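Local coordinates for lipoprotein, putative (Bacillus anthracis, PDB 4NOH) that is of unknown function but, as a putative lipoprotein of an uncharacterised family, may bind lipid, at residues A[60-72]-A[103-115]. Sequence-based numbering, arbitrary orientation. Where two conformers were deposited one is given.
Sequences MLKKVVKEDVEPI and YEGNVVIGDARKY
With its CG anti to its own carbonyl carbon (chi1 -53°) and every later torsion extended, K62 runs straight over the backbone carbonyl of G110 and delivers NZ to D111. Its methylenes cover G110 O, with K62 CD 3.3 Å away, and this oxygen is buried without a hydrogen-bonding partner. The carboxylate of D111 receives the lysine at OD1 on the syn side, 2.7 Å from K62 NZ. Near the C-terminus, K62 NZ also bonds E167 O, while D111 OD2 accepts from E167 N. V69 lies against the same aspartate, its CG2 3.8 Å from D111 OD1.

The example illustrates how a short edge strand is held by regular main-chain pairing that runs on into its flanking residues, with a side-chain salt bridge just past its end. Strand 107-109 joins the beta hairpin formed by strands 61-65 and 68-71, whose V65-D68 connection is a type II' turn, to make a three-stranded antiparallel sheet with 61-65 in the middle. K62 and V108 are the hydrogen-bonded pair, exchanging two bonds of which K62 N to V108 O is nearly linear (2.8 Å, 173°). The pairing continues past both ends of the strand, through G110 N to M60 O and V64 N to N106 O.

On the face of L61 and I109, L61 CD2 packs 3.8 Å from I109 CG1; M55 and V56 of helix 49-57 meet this apolar surface, and I109 also reaches strands 5-10 and 134-142 of the large mixed sheet. The other face carries K62, V64 and V108, with V64 CG2 and V108 CG1 4.0 Å apart. There the amide of N106 lies against V64 and is held through OD1 by R113 NH2, and one face of the R113 guanidinium receives V108 CG1.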
loop_
_atom_site.group_PDB
_atom_site.type_symbol
_atom_site.label_atom_id
_atom_site.label_comp_id
_atom_site.label_asym_id
_atom_site.label_seq_id
_atom_site.Cartn_x
_atom_site.Cartn_y
_atom_site.Cartn_z
HETATM N N MSE A 60 3.401 5.228 -6.239
HETATM C CA MSE A 60 2.269 4.449 -5.724
HETATM C C MSE A 60 1.583 4.994 -4.518
HETATM O O MSE A 60 0.534 4.491 -4.141
HETATM C CB MSE A 60 2.698 2.980 -5.511
HETATM C CG MSE A 60 2.587 2.168 -6.803
HETATM SE SE MSE A 60 0.730 2.124 -7.570
HETATM C CE MSE A 60 1.170 3.058 -9.222
ATOM N N LEU A 61 2.188 5.984 -3.876
ATOM C CA LEU A 61 1.539 6.714 -2.789
ATOM C C LEU A 61 0.963 7.954 -3.421
ATOM O O LEU A 61 1.691 8.803 -3.924
ATOM C CB LEU A 61 2.484 7.017 -1.638
ATOM C CG LEU A 61 2.827 5.833 -0.718
ATOM C CD1 LEU A 61 3.965 6.211 0.191
ATOM C CD2 LEU A 61 1.622 5.447 0.137
ATOM N N LYS A 62 -0.347 8.094 -3.368
ATOM C CA LYS A 62 -1.011 9.170 -4.082
ATOM C C LYS A 62 -1.940 9.997 -3.214
ATOM O O LYS A 62 -2.750 9.450 -2.475
ATOM C CB LYS A 62 -1.838 8.567 -5.246
ATOM C CG LYS A 62 -1.041 7.651 -6.188
ATOM C CD LYS A 62 -1.766 7.364 -7.487
ATOM C CE LYS A 62 -0.957 6.482 -8.421
ATOM N NZ LYS A 62 -1.599 6.294 -9.757
ATOM N N LYS A 63 -1.824 11.317 -3.327
ATOM C CA LYS A 63 -2.677 12.215 -2.584
ATOM C C LYS A 63 -4.023 12.254 -3.276
ATOM O O LYS A 63 -4.099 12.312 -4.513
ATOM C CB LYS A 63 -2.095 13.629 -2.549
ATOM C CG LYS A 63 -2.932 14.604 -1.725
ATOM C CD LYS A 63 -2.523 16.071 -1.907
ATOM C CE LYS A 63 -1.022 16.271 -1.991
ATOM N NZ LYS A 63 -0.493 16.070 -3.376
ATOM N N VAL A 64 -5.088 12.228 -2.489
ATOM C CA VAL A 64 -6.427 12.330 -3.031
ATOM C C VAL A 64 -6.690 13.811 -3.346
ATOM O O VAL A 64 -6.505 14.658 -2.488
ATOM C CB VAL A 64 -7.449 11.784 -2.022
ATOM C CG1 VAL A 64 -8.862 12.014 -2.520
ATOM C CG2 VAL A 64 -7.200 10.314 -1.755
ATOM N N VAL A 65 -7.100 14.092 -4.584
ATOM C CA VAL A 65 -7.366 15.456 -5.034
ATOM C C VAL A 65 -8.693 15.465 -5.756
ATOM O O VAL A 65 -8.812 14.915 -6.843
ATOM C CB VAL A 65 -6.250 15.966 -5.975
ATOM C CG1 VAL A 65 -6.579 17.362 -6.513
ATOM C CG2 VAL A 65 -4.902 15.979 -5.257
ATOM N N LYS A 66 -9.677 16.143 -5.166
ATOM C CA LYS A 66 -11.023 16.203 -5.730
ATOM C C LYS A 66 -11.448 14.760 -5.893
ATOM O O LYS A 66 -11.410 14.015 -4.920
ATOM C CB LYS A 66 -11.049 17.014 -7.030
ATOM C CG LYS A 66 -10.668 18.465 -6.805
ATOM C CD LYS A 66 -10.356 19.212 -8.090
ATOM C CE LYS A 66 -9.759 20.578 -7.773
ATOM N NZ LYS A 66 -10.707 21.438 -7.008
ATOM N N GLU A 67 -11.777 14.343 -7.111
ATOM C CA GLU A 67 -12.220 12.985 -7.343
ATOM C C GLU A 67 -11.134 12.196 -8.066
ATOM O O GLU A 67 -11.432 11.225 -8.739
ATOM C CB GLU A 67 -13.511 12.986 -8.181
ATOM C CG GLU A 67 -14.514 14.099 -7.853
ATOM C CD GLU A 67 -14.995 14.130 -6.401
ATOM O OE1 GLU A 67 -14.825 13.126 -5.667
ATOM O OE2 GLU A 67 -15.571 15.174 -5.993
ATOM N N ASP A 68 -9.875 12.607 -7.920
ATOM C CA ASP A 68 -8.769 11.933 -8.599
ATOM C C ASP A 68 -7.600 11.768 -7.614
ATOM O O ASP A 68 -7.752 12.006 -6.435
ATOM C CB ASP A 68 -8.330 12.750 -9.804
ATOM C CG ASP A 68 -7.759 11.895 -10.929
ATOM O OD1 ASP A 68 -6.990 10.942 -10.668
ATOM O OD2 ASP A 68 -8.086 12.201 -12.102
ATOM N N VAL A 69 -6.445 11.367 -8.127
ATOM C CA VAL A 69 -5.265 11.162 -7.288
ATOM C C VAL A 69 -4.033 11.711 -7.965
ATOM O O VAL A 69 -3.967 11.790 -9.189
ATOM C CB VAL A 69 -5.020 9.660 -6.955
ATOM C CG1 VAL A 69 -6.033 9.155 -5.936
ATOM C CG2 VAL A 69 -5.014 8.798 -8.207
ATOM N N GLU A 70 -3.063 12.131 -7.157
ATOM C CA GLU A 70 -1.801 12.665 -7.657
ATOM C C GLU A 70 -0.672 12.082 -6.804
ATOM O O GLU A 70 -0.690 12.225 -5.586
ATOM C CB GLU A 70 -1.774 14.197 -7.563
ATOM C CG GLU A 70 -2.795 14.918 -8.431
ATOM C CD GLU A 70 -2.707 16.432 -8.316
ATOM O OE1 GLU A 70 -1.697 16.945 -7.768
ATOM O OE2 GLU A 70 -3.636 17.120 -8.797
ATOM N N PRO A 71 0.301 11.408 -7.443
ATOM C CA PRO A 71 1.401 10.824 -6.693
ATOM C C PRO A 71 2.224 11.850 -5.960
ATOM O O PRO A 71 2.557 12.918 -6.526
ATOM C CB PRO A 71 2.265 10.157 -7.763
ATOM C CG PRO A 71 1.351 9.933 -8.903
ATOM C CD PRO A 71 0.357 11.049 -8.870
ATOM N N ILE A 72 2.534 11.524 -4.705
ATOM C CA ILE A 72 3.417 12.357 -3.922
ATOM C C ILE A 72 4.802 12.144 -4.509
ATOM O O ILE A 72 5.122 11.076 -5.039
ATOM C CB ILE A 72 3.324 12.122 -2.400
ATOM C CG1 ILE A 72 3.860 10.754 -1.956
ATOM C CG2 ILE A 72 1.908 12.364 -1.936
ATOM C CD1 ILE A 72 3.855 10.577 -0.448
ATOM N N TYR A 103 -0.146 13.327 11.707
ATOM C CA TYR A 103 -1.003 13.294 10.510
ATOM C C TYR A 103 -0.342 13.995 9.327
ATOM O O TYR A 103 0.079 15.159 9.449
ATOM C CB TYR A 103 -2.357 13.951 10.782
ATOM C CG TYR A 103 -3.317 13.854 9.635
ATOM C CD1 TYR A 103 -3.848 12.624 9.264
ATOM C CD2 TYR A 103 -3.717 14.990 8.918
ATOM C CE1 TYR A 103 -4.729 12.513 8.218
ATOM C CE2 TYR A 103 -4.607 14.882 7.861
ATOM C CZ TYR A 103 -5.113 13.642 7.522
ATOM O OH TYR A 103 -6.018 13.534 6.469
ATOM N N GLU A 104 -0.310 13.316 8.173
ATOM C CA GLU A 104 0.294 13.868 6.956
ATOM C C GLU A 104 -0.646 13.901 5.742
ATOM O O GLU A 104 -0.188 13.954 4.622
ATOM C CB GLU A 104 1.605 13.158 6.618
ATOM C CG GLU A 104 2.723 13.442 7.609
ATOM C CD GLU A 104 3.346 14.816 7.470
ATOM O OE1 GLU A 104 2.949 15.618 6.590
ATOM O OE2 GLU A 104 4.262 15.105 8.259
ATOM N N GLY A 105 -1.956 13.857 5.961
ATOM C CA GLY A 105 -2.871 14.035 4.857
ATOM C C GLY A 105 -3.547 12.797 4.329
ATOM O O GLY A 105 -3.340 11.678 4.819
ATOM N N ASN A 106 -4.393 13.033 3.340
ATOM C CA ASN A 106 -5.170 11.983 2.716
ATOM C C ASN A 106 -4.433 11.433 1.508
ATOM O O ASN A 106 -4.641 11.872 0.354
ATOM C CB ASN A 106 -6.555 12.490 2.330
ATOM C CG ASN A 106 -7.468 11.385 1.881
ATOM O OD1 ASN A 106 -7.132 10.194 2.013
ATOM N ND2 ASN A 106 -8.643 11.745 1.368
ATOM N N VAL A 107 -3.577 10.458 1.780
ATOM C CA VAL A 107 -2.768 9.776 0.772
ATOM C C VAL A 107 -3.137 8.293 0.831
ATOM O O VAL A 107 -3.361 7.749 1.901
ATOM C CB VAL A 107 -1.278 9.967 1.059
ATOM C CG1 VAL A 107 -0.412 9.130 0.115
ATOM C CG2 VAL A 107 -0.887 11.428 1.007
ATOM N N VAL A 108 -3.264 7.683 -0.341
ATOM C CA VAL A 108 -3.624 6.285 -0.451
ATOM C C VAL A 108 -2.589 5.537 -1.284
ATOM O O VAL A 108 -1.742 6.130 -1.919
ATOM C CB VAL A 108 -5.038 6.114 -1.109
ATOM C CG1 VAL A 108 -6.139 6.762 -0.249
ATOM C CG2 VAL A 108 -5.073 6.685 -2.523
ATOM N N ILE A 109 -2.638 4.213 -1.239
ATOM C CA ILE A 109 -1.830 3.392 -2.140
ATOM C C ILE A 109 -2.665 3.173 -3.414
ATOM O O ILE A 109 -3.846 2.776 -3.361
ATOM C CB ILE A 109 -1.462 2.040 -1.529
ATOM C CG1 ILE A 109 -0.449 2.265 -0.390
ATOM C CG2 ILE A 109 -0.862 1.114 -2.591
ATOM C CD1 ILE A 109 -0.200 1.045 0.473
ATOM N N GLY A 110 -2.072 3.435 -4.569
ATOM C CA GLY A 110 -2.819 3.284 -5.803
ATOM C C GLY A 110 -3.844 4.379 -5.989
ATOM O O GLY A 110 -3.655 5.526 -5.535
ATOM N N ASP A 111 -4.955 4.043 -6.627
ATOM C CA ASP A 111 -5.913 5.073 -7.038
ATOM C C ASP A 111 -7.175 5.197 -6.202
ATOM O O ASP A 111 -8.023 6.078 -6.448
ATOM C CB ASP A 111 -6.257 4.877 -8.519
ATOM C CG ASP A 111 -5.038 5.024 -9.452
ATOM O OD1 ASP A 111 -3.907 5.219 -8.995
ATOM O OD2 ASP A 111 -5.217 4.944 -10.684
ATOM N N ALA A 112 -7.248 4.389 -5.157
ATOM C CA ALA A 112 -8.386 4.373 -4.264
ATOM C C ALA A 112 -7.937 3.766 -2.949
ATOM O O ALA A 112 -6.954 3.017 -2.901
ATOM C CB ALA A 112 -9.486 3.511 -4.871
ATOM N N ARG A 113 -8.675 4.032 -1.890
ATOM C CA ARG A 113 -8.404 3.461 -0.590
ATOM C C ARG A 113 -8.855 2.019 -0.567
ATOM O O ARG A 113 -10.053 1.731 -0.582
ATOM C CB ARG A 113 -9.169 4.231 0.458
ATOM C CG ARG A 113 -8.767 3.843 1.889
ATOM C CD ARG A 113 -9.625 4.520 2.960
ATOM N NE ARG A 113 -9.727 5.902 2.546
ATOM C CZ ARG A 113 -8.766 6.798 2.700
ATOM N NH1 ARG A 113 -7.706 6.539 3.465
ATOM N NH2 ARG A 113 -8.887 7.957 2.109
ATOM N N LYS A 114 -7.921 1.096 -0.566
ATOM C CA LYS A 114 -8.229 -0.323 -0.574
ATOM C C LYS A 114 -7.425 -1.019 0.518
ATOM O O LYS A 114 -6.339 -0.574 0.873
ATOM C CB LYS A 114 -7.884 -0.917 -1.949
ATOM C CG LYS A 114 -8.730 -0.398 -3.080
ATOM C CD LYS A 114 -10.159 -0.873 -3.008
ATOM C CE LYS A 114 -10.962 -0.358 -4.172
ATOM N NZ LYS A 114 -12.389 -0.803 -4.149
ATOM N N TYR A 115 -8.005 -2.094 1.064
ATOM C CA TYR A 115 -7.345 -2.993 2.025
ATOM C C TYR A 115 -7.193 -2.477 3.453
ATOM O O TYR A 115 -7.070 -3.261 4.389
ATOM C CB TYR A 115 -5.985 -3.451 1.499
ATOM C CG TYR A 115 -5.418 -4.686 2.188
ATOM C CD1 TYR A 115 -6.066 -5.897 2.081
ATOM C CD2 TYR A 115 -4.189 -4.654 2.862
ATOM C CE1 TYR A 115 -5.549 -7.025 2.666
ATOM C CE2 TYR A 115 -3.665 -5.810 3.446
ATOM C CZ TYR A 115 -4.369 -6.979 3.323
ATOM O OH TYR A 115 -3.898 -8.148 3.882
#